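Local coordinates for hypothetical protein BP2299 (Bordetella pertussis Tohama I, PDB 2FQP) that is of unknown function but carries a zinc ion inside a small double-stranded beta-helix (cupin) domain, consistent with a metal-dependent role, at residues 8-13 against 20-25; 36-41 against 91-96; 40-45 against 67-72. One frame throughout, in Å; residues are numbered along the deposited sequence.

Interaction 1 (8-13 against 20-25); sequences IPTVQI and VTEWRF
The beta hairpin of strands 8-14 and 18-25 forms one end, within the chain, of the larger sheet of the cupin fold, and its arms pair antiparallel from Ile8-Arg24 to Ile13-Val20. Ile8 and Arg24 exchange two backbone bonds, as do Thr10 and Glu22. A classic beta bulge then shifts the register: Gln12 and Ile13 both face Val20, whose O takes a bond from Gln12 N and a weak one from Ile13 N, while Val20 N returns a straight bond to Ile13 O. On the face that bears Pro9, Val11, Thr21 and Trp23, Pro9 lays CB over the indole face. Pro9 CB stands 3.5 Å from the centroid of the six-membered ring of Trp23, only 9° off its normal, a CH-pi contact, and Thr21 CG2 lies over the same indole face, at its NE1 side. Trp23 CG is anti to its carbonyl carbon (chi1 -77°), which brings the far ring of the indole back to Pro9. On the opposite face, Thr10 and Glu22 run side by side without touching through their polar ends; a water bridges Thr10 OG1 and Glu22 OE1. Gln12 NE2 bonds to Gly66 O and Gln12 OE1, in one Ser68 conformer, to Ser68 OG, both of the second subunit; Arg24 forms a salt bridge to Glu86. A second water accepts from Gln12 NE2 at 2.9 Å and donates weakly to Glu22 OE1.

Interaction 2 (36-41 against 91-96); sequences HSMDYV and EIEIKA. With ZN (zinc ion), chain E; ACT (acetate ion), chain F.
His36 and Glu91 approach from opposite directions at the zinc site of the cupin barrel, the carboxylate turned 72° from the imidazole plane. Glu91 OE1 lies at the ring edge, 3.3 Å from His36 CE1, while His36 NE2 binds zinc at 2.0 Å beside His34 and His77. Three waters complete the metal's shell; one donates to Glu91 OE1 and another to Glu91 OE2, placing this glutamate in the second shell. Tyr40 lies over one face of the imidazole, its CE1 3.3 Å above the plane and offset toward the rim. With Tyr40 CG between the backbone N and the carbonyl carbon (chi1 67°), the phenol points to the metal side, where its OH donates to an acetate, probably from the crystallisation liquor. Selenomethionine Met38 crosses Glu93 at about a right angle, its CE 3.5 Å from Glu93 OE2. In the backbone, strands 40-44 and 87-94 pair antiparallel: Val41 and Ile92 exchange two bonds and lie side by side, and Ile94 N adds a bond to Asp39 O. The other ring nitrogen of His36 is fixed through a water in the imidazole plane: ND1 donates to this water at 2.7 Å, and the water donates in turn to Met38 O and Glu93 OE2.

Interaction 3 (40-45 against 67-72); sequences YVVVPM and VSYTRP. With ACT (acetate ion), chain F.
Strand 40-44 pairs antiparallel with strand 69-71, outermost within the chain in the larger sheet of the cupin fold, and is tightly packed where Val42 meets Tyr69. These two side chains run side by side: Val42 CB sits over one face of the phenol ring, 3.8 Å from its centroid and 19° off the normal, a CH-pi contact, with both methyls also against the ring. Tyr69 CG lies between the backbone N and the carbonyl carbon (chi1 60°), folding the ring over Val42. Phe89 and Leu63 extend this packing, on Val42 and Tyr69 respectively. In the backbone, Val42 and Tyr69 exchange two bonds, the straighter from Val42 N to Tyr69 O at 2.8 Å. Tyr69 OH donates at 2.7 Å to O of the acetate, whose other oxygen Tyr40 holds. The ends are looser. Arg71 CB still packs 3.5 Å from Tyr40 CZ, but the partly exposed guanidinium end leads away from the strand, and the exposed Pro72 turns away too. At the other end, exposed Val67 also turns its side chain away, though its backbone O comes within 3.1 Å of Pro44 CD. Tyr40 O is doubly held, by Arg71 N from one face of the carbonyl plane and from the opposite face by Thr70 OG1 at 2.6 Å, which stands 40° out of that plane.

All three contacts belong to one antiparallel sheet, in the strand order 8-14, 18-25, 87-94, 40-44, 69-71. Interactions 1 and 2 adjoin through strands 18-25 and 87-94, with Thr21 O 2.8 Å from Glu91 N, a probable hydrogen bond; their centres lie about 13 Å apart. Interactions 2 and 3 share Tyr40 and Val41, and Ile92 CD1 packs 3.7 Å from Val43 CG2. Interactions 1 and 3 do not touch. Interaction 2 gives the zinc one of its three histidines, His36; the Tyr40 side chain shared with interaction 3 is about 4 Å from the metal, and that of Trp23 in interaction 1 about 7 Å. Interactions 2 and 3 both touch the acetate. Each contact also reaches the second subunit.

Interaction 1 (8-13 against 20-25)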
# COMPACT_ATOMS: atom_id res chain seq x y z
N ILE A 8 10.72 12.75 -1.70
CA ILE A 8 11.82 11.88 -1.33
C ILE A 8 11.41 10.43 -1.43
O ILE A 8 10.46 10.02 -0.74
CB ILE A 8 12.34 12.11 0.07
CG1 ILE A 8 12.77 13.58 0.25
CG2 ILE A 8 13.51 11.11 0.35
CD1 ILE A 8 11.66 14.45 0.84
N PRO A 9 12.09 9.67 -2.30
CA PRO A 9 11.79 8.23 -2.42
C PRO A 9 12.64 7.37 -1.48
O PRO A 9 13.85 7.60 -1.38
CB PRO A 9 12.12 7.94 -3.87
CG PRO A 9 13.25 8.94 -4.20
CD PRO A 9 13.12 10.10 -3.26
N THR A 10 12.01 6.43 -0.76
CA THR A 10 12.72 5.39 -0.03
C THR A 10 12.27 4.03 -0.52
O THR A 10 11.10 3.69 -0.42
CB THR A 10 12.45 5.51 1.45
OG1 THR A 10 12.88 6.81 1.89
CG2 THR A 10 13.19 4.42 2.22
N VAL A 11 13.20 3.25 -1.09
CA VAL A 11 12.85 1.90 -1.58
C VAL A 11 12.72 0.93 -0.41
O VAL A 11 13.69 0.70 0.33
CB VAL A 11 13.86 1.40 -2.65
CG1 VAL A 11 13.51 0.00 -3.13
CG2 VAL A 11 13.89 2.39 -3.80
N GLN A 12 11.52 0.39 -0.21
CA GLN A 12 11.25 -0.57 0.87
C GLN A 12 11.48 -2.05 0.51
O GLN A 12 11.89 -2.83 1.38
CB GLN A 12 9.83 -0.35 1.41
CG GLN A 12 9.66 1.00 2.10
CD GLN A 12 8.27 1.17 2.71
OE1 GLN A 12 7.41 0.36 2.45
NE2 GLN A 12 8.09 2.17 3.59
N ILE A 13 11.19 -2.40 -0.74
CA ILE A 13 11.28 -3.75 -1.32
C ILE A 13 11.71 -3.58 -2.76
O ILE A 13 11.24 -2.69 -3.48
CB ILE A 13 9.90 -4.46 -1.32
CG1 ILE A 13 9.26 -4.41 0.08
CG2 ILE A 13 10.04 -5.94 -1.79
CD1 ILE A 13 7.91 -5.00 0.18
N VAL A 20 8.92 -1.52 -4.39
CA VAL A 20 7.99 -0.77 -3.55
C VAL A 20 8.75 0.41 -3.00
O VAL A 20 9.73 0.25 -2.31
CB VAL A 20 7.45 -1.64 -2.39
CG1 VAL A 20 6.51 -0.87 -1.51
CG2 VAL A 20 6.78 -2.87 -2.93
N THR A 21 8.24 1.61 -3.28
CA THR A 21 8.90 2.84 -2.93
C THR A 21 7.92 3.70 -2.13
O THR A 21 6.80 3.89 -2.56
CB THR A 21 9.36 3.59 -4.20
OG1 THR A 21 10.27 2.76 -4.96
CG2 THR A 21 10.06 4.91 -3.83
N GLU A 22 8.34 4.18 -0.96
CA GLU A 22 7.59 5.19 -0.21
C GLU A 22 8.01 6.53 -0.80
O GLU A 22 9.22 6.82 -0.88
CB GLU A 22 7.95 5.17 1.27
CG GLU A 22 7.42 6.34 2.07
CD GLU A 22 8.09 6.47 3.40
OE1 GLU A 22 9.32 6.76 3.40
OE2 GLU A 22 7.41 6.21 4.43
N TRP A 23 7.04 7.34 -1.14
CA TRP A 23 7.26 8.69 -1.65
C TRP A 23 6.75 9.69 -0.63
O TRP A 23 5.58 9.68 -0.26
CB TRP A 23 6.55 8.90 -3.00
CG TRP A 23 7.27 8.26 -4.14
CD1 TRP A 23 7.05 7.02 -4.66
CD2 TRP A 23 8.33 8.83 -4.90
NE1 TRP A 23 7.92 6.78 -5.69
CE2 TRP A 23 8.71 7.87 -5.87
CE3 TRP A 23 9.02 10.06 -4.84
CZ2 TRP A 23 9.76 8.09 -6.79
CZ3 TRP A 23 10.05 10.30 -5.76
CH2 TRP A 23 10.41 9.31 -6.73
N ARG A 24 7.65 10.53 -0.11
CA ARG A 24 7.27 11.52 0.90
C ARG A 24 7.41 12.93 0.34
O ARG A 24 8.50 13.38 -0.02
CB ARG A 24 8.09 11.35 2.22
CG ARG A 24 7.82 10.06 2.97
CD ARG A 24 8.77 9.88 4.19
NE ARG A 24 8.45 10.84 5.23
CZ ARG A 24 8.85 10.75 6.50
NH1 ARG A 24 9.59 9.72 6.93
NH2 ARG A 24 8.49 11.70 7.38
N PHE A 25 6.28 13.64 0.28
CA PHE A 25 6.23 14.97 -0.30
C PHE A 25 6.27 16.03 0.76
O PHE A 25 5.38 16.09 1.57
CB PHE A 25 4.92 15.16 -1.09
CG PHE A 25 4.84 14.36 -2.34
CD1 PHE A 25 4.64 12.96 -2.30
CD2 PHE A 25 4.86 14.98 -3.59
CE1 PHE A 25 4.55 12.23 -3.43
CE2 PHE A 25 4.79 14.19 -4.77
CZ PHE A 25 4.65 12.83 -4.67
O HOH W 1 10.67 8.32 1.70
O HOH W 2 10.26 3.95 4.21

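Interaction 2 (36-41 against 91-96)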
# COMPACT_ATOMS: atom_id res chain seq x y z
N HIS A 36 6.31 6.28 -16.15
CA HIS A 36 6.20 5.00 -15.47
C HIS A 36 6.47 3.88 -16.43
O HIS A 36 5.73 3.71 -17.39
CB HIS A 36 4.82 4.83 -14.88
CG HIS A 36 4.67 5.60 -13.63
ND1 HIS A 36 5.04 5.10 -12.41
CD2 HIS A 36 4.29 6.89 -13.42
CE1 HIS A 36 4.87 6.04 -11.49
NE2 HIS A 36 4.41 7.13 -12.08
N SER A 37 7.51 3.10 -16.13
CA SER A 37 7.94 1.98 -17.00
C SER A 37 7.24 0.65 -16.67
O SER A 37 7.34 -0.34 -17.43
CB SER A 37 9.46 1.81 -16.90
OG SER A 37 9.82 1.36 -15.62
N MSE A 38 6.44 0.66 -15.60
CA MSE A 38 5.70 -0.52 -15.15
C MSE A 38 4.30 -0.21 -14.71
O MSE A 38 4.04 0.88 -14.21
CB MSE A 38 6.45 -1.13 -13.98
CG MSE A 38 7.71 -1.81 -14.40
SE MSE A 38 8.72 -2.30 -12.78
CE MSE A 38 9.79 -0.71 -12.61
N ASP A 39 3.38 -1.16 -14.87
CA ASP A 39 2.08 -1.03 -14.16
C ASP A 39 2.39 -0.84 -12.67
O ASP A 39 3.36 -1.40 -12.12
CB ASP A 39 1.18 -2.24 -14.33
CG ASP A 39 0.76 -2.49 -15.78
OD1 ASP A 39 0.79 -1.57 -16.61
OD2 ASP A 39 0.36 -3.65 -16.07
N TYR A 40 1.57 -0.05 -11.99
CA TYR A 40 1.83 0.24 -10.58
C TYR A 40 0.58 0.40 -9.76
O TYR A 40 -0.50 0.62 -10.31
CB TYR A 40 2.79 1.44 -10.42
CG TYR A 40 2.24 2.78 -10.87
CD1 TYR A 40 2.19 3.13 -12.21
CD2 TYR A 40 1.82 3.72 -9.93
CE1 TYR A 40 1.73 4.39 -12.61
CE2 TYR A 40 1.35 4.98 -10.33
CZ TYR A 40 1.32 5.31 -11.68
OH TYR A 40 0.82 6.56 -12.13
N VAL A 41 0.74 0.19 -8.45
CA VAL A 41 -0.30 0.38 -7.47
C VAL A 41 0.08 1.50 -6.52
O VAL A 41 1.20 1.56 -6.10
CB VAL A 41 -0.53 -0.94 -6.66
CG1 VAL A 41 -1.52 -0.69 -5.57
CG2 VAL A 41 -0.99 -2.07 -7.60
N GLU A 91 4.16 3.28 -3.42
CA GLU A 91 4.02 2.92 -4.81
C GLU A 91 4.62 1.53 -5.05
O GLU A 91 5.76 1.27 -4.72
CB GLU A 91 4.69 3.97 -5.71
CG GLU A 91 4.27 3.91 -7.17
CD GLU A 91 4.61 5.23 -7.92
OE1 GLU A 91 5.74 5.36 -8.38
OE2 GLU A 91 3.76 6.15 -7.95
N ILE A 92 3.81 0.63 -5.63
CA ILE A 92 4.20 -0.78 -5.86
C ILE A 92 4.26 -1.01 -7.36
O ILE A 92 3.23 -1.04 -8.03
CB ILE A 92 3.20 -1.78 -5.24
CG1 ILE A 92 3.10 -1.60 -3.74
CG2 ILE A 92 3.63 -3.23 -5.53
CD1 ILE A 92 1.82 -1.00 -3.28
N GLU A 93 5.47 -1.10 -7.89
CA GLU A 93 5.65 -1.28 -9.33
C GLU A 93 5.80 -2.78 -9.59
O GLU A 93 6.53 -3.49 -8.86
CB GLU A 93 6.86 -0.51 -9.85
CG GLU A 93 6.78 1.00 -9.73
CD GLU A 93 8.00 1.62 -10.32
OE1 GLU A 93 9.03 1.64 -9.62
OE2 GLU A 93 7.95 2.01 -11.50
N ILE A 94 5.13 -3.24 -10.64
CA ILE A 94 5.08 -4.66 -10.96
C ILE A 94 6.05 -4.95 -12.09
O ILE A 94 5.91 -4.42 -13.19
CB ILE A 94 3.63 -5.07 -11.38
CG1 ILE A 94 2.61 -4.63 -10.33
CG2 ILE A 94 3.55 -6.55 -11.64
CD1 ILE A 94 2.93 -5.04 -8.93
N LYS A 95 7.06 -5.78 -11.83
CA LYS A 95 8.09 -6.02 -12.82
C LYS A 95 7.55 -6.98 -13.87
O LYS A 95 6.67 -7.82 -13.60
CB LYS A 95 9.36 -6.60 -12.17
CG LYS A 95 9.93 -5.71 -11.06
CD LYS A 95 11.37 -5.98 -10.73
CE LYS A 95 11.85 -5.00 -9.63
NZ LYS A 95 13.17 -5.25 -9.16
N ALA A 96 8.08 -6.85 -15.07
CA ALA A 96 7.72 -7.80 -16.13
C ALA A 96 8.87 -8.75 -16.27
O ALA A 96 8.82 -9.85 -15.72
CB ALA A 96 7.44 -7.09 -17.40
ZN ZN E . 4.41 8.85 -10.99
C ACT F . -0.25 8.64 -9.15
O ACT F . -1.48 8.63 -9.40
OXT ACT F . 0.57 8.17 -10.00
CH3 ACT F . 0.23 9.23 -7.87
O HOH W 3 5.90 2.56 -12.98
O HOH W 4 9.05 3.23 -13.62
O HOH W 5 5.77 8.06 -9.19
O HOH W 6 3.12 8.15 -9.58
O HOH W 7 4.55 10.19 -9.17

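Interaction 3 (40-45 against 67-72)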
# COMPACT_ATOMS: atom_id res chain seq x y z
N TYR A 40 1.57 -0.05 -11.99
CA TYR A 40 1.83 0.24 -10.58
C TYR A 40 0.58 0.40 -9.76
O TYR A 40 -0.50 0.62 -10.31
CB TYR A 40 2.79 1.44 -10.42
CG TYR A 40 2.24 2.78 -10.87
CD1 TYR A 40 2.19 3.13 -12.21
CD2 TYR A 40 1.82 3.72 -9.93
CE1 TYR A 40 1.73 4.39 -12.61
CE2 TYR A 40 1.35 4.98 -10.33
CZ TYR A 40 1.32 5.31 -11.68
OH TYR A 40 0.82 6.56 -12.13
N VAL A 41 0.74 0.19 -8.45
CA VAL A 41 -0.30 0.38 -7.47
C VAL A 41 0.08 1.50 -6.52
O VAL A 41 1.20 1.56 -6.10
CB VAL A 41 -0.53 -0.94 -6.66
CG1 VAL A 41 -1.52 -0.69 -5.57
CG2 VAL A 41 -0.99 -2.07 -7.60
N VAL A 42 -0.85 2.42 -6.23
CA VAL A 42 -0.62 3.48 -5.29
C VAL A 42 -1.45 3.17 -4.06
O VAL A 42 -2.67 3.01 -4.17
CB VAL A 42 -1.02 4.86 -5.90
CG1 VAL A 42 -0.94 5.98 -4.87
CG2 VAL A 42 -0.17 5.17 -7.14
N VAL A 43 -0.79 3.05 -2.90
CA VAL A 43 -1.49 3.00 -1.63
C VAL A 43 -1.24 4.30 -0.87
O VAL A 43 -0.17 4.50 -0.32
CB VAL A 43 -0.99 1.82 -0.74
CG1 VAL A 43 -1.83 1.76 0.53
CG2 VAL A 43 -1.06 0.45 -1.48
N PRO A 44 -2.23 5.22 -0.87
CA PRO A 44 -2.01 6.44 -0.13
C PRO A 44 -1.89 6.23 1.37
O PRO A 44 -2.63 5.41 1.94
CB PRO A 44 -3.27 7.27 -0.45
CG PRO A 44 -3.80 6.68 -1.68
CD PRO A 44 -3.54 5.22 -1.52
N MSE A 45 -0.98 6.95 2.00
CA MSE A 45 -0.79 6.90 3.46
C MSE A 45 -1.34 8.15 4.13
O MSE A 45 -1.35 8.26 5.35
CB MSE A 45 0.69 6.73 3.79
CG MSE A 45 1.38 5.51 3.28
SE MSE A 45 0.46 3.82 3.70
CE MSE A 45 0.41 4.12 5.54
N VAL A 67 -6.85 3.67 0.47
CA VAL A 67 -7.71 3.38 -0.68
C VAL A 67 -6.81 3.35 -1.90
O VAL A 67 -6.42 4.39 -2.45
CB VAL A 67 -8.84 4.41 -0.86
CG1 VAL A 67 -9.67 4.07 -2.08
CG2 VAL A 67 -9.68 4.47 0.39
N SER A 68 -6.47 2.14 -2.31
CA SER A 68 -5.51 1.95 -3.38
C SER A 68 -6.13 2.13 -4.76
O SER A 68 -7.35 2.09 -4.96
CB SER A 68 -4.87 0.57 -3.30
OG SER A 68 -5.77 -0.44 -3.71
N TYR A 69 -5.26 2.37 -5.72
CA TYR A 69 -5.66 2.38 -7.10
C TYR A 69 -4.49 1.97 -7.95
O TYR A 69 -3.35 1.97 -7.49
CB TYR A 69 -6.17 3.74 -7.51
CG TYR A 69 -5.22 4.89 -7.38
CD1 TYR A 69 -5.18 5.63 -6.21
CD2 TYR A 69 -4.46 5.30 -8.45
CE1 TYR A 69 -4.35 6.71 -6.09
CE2 TYR A 69 -3.63 6.37 -8.38
CZ TYR A 69 -3.58 7.10 -7.18
OH TYR A 69 -2.77 8.19 -7.08
N THR A 70 -4.78 1.60 -9.19
CA THR A 70 -3.73 1.21 -10.13
C THR A 70 -3.76 2.04 -11.42
O THR A 70 -4.82 2.51 -11.84
CB THR A 70 -3.77 -0.31 -10.43
OG1 THR A 70 -2.60 -0.68 -11.18
CG2 THR A 70 -5.03 -0.72 -11.17
N ARG A 71 -2.59 2.23 -12.01
CA ARG A 71 -2.41 3.01 -13.27
C ARG A 71 -1.49 2.18 -14.16
O ARG A 71 -0.60 1.46 -13.66
CB ARG A 71 -1.77 4.37 -13.02
CG ARG A 71 -2.58 5.38 -12.21
CD ARG A 71 -3.92 5.72 -12.84
NE ARG A 71 -3.82 5.86 -14.29
CZ ARG A 71 -3.22 6.87 -14.94
NH1 ARG A 71 -2.66 7.88 -14.27
NH2 ARG A 71 -3.17 6.86 -16.27
N PRO A 72 -1.66 2.25 -15.48
CA PRO A 72 -0.85 1.37 -16.33
C PRO A 72 0.54 1.90 -16.70
O PRO A 72 0.80 3.10 -16.67
CB PRO A 72 -1.70 1.27 -17.60
CG PRO A 72 -2.35 2.64 -17.68
CD PRO A 72 -2.63 3.05 -16.26
C ACT F . -0.25 8.64 -9.15
O ACT F . -1.48 8.63 -9.40
OXT ACT F . 0.57 8.17 -10.00
CH3 ACT F . 0.23 9.23 -7.87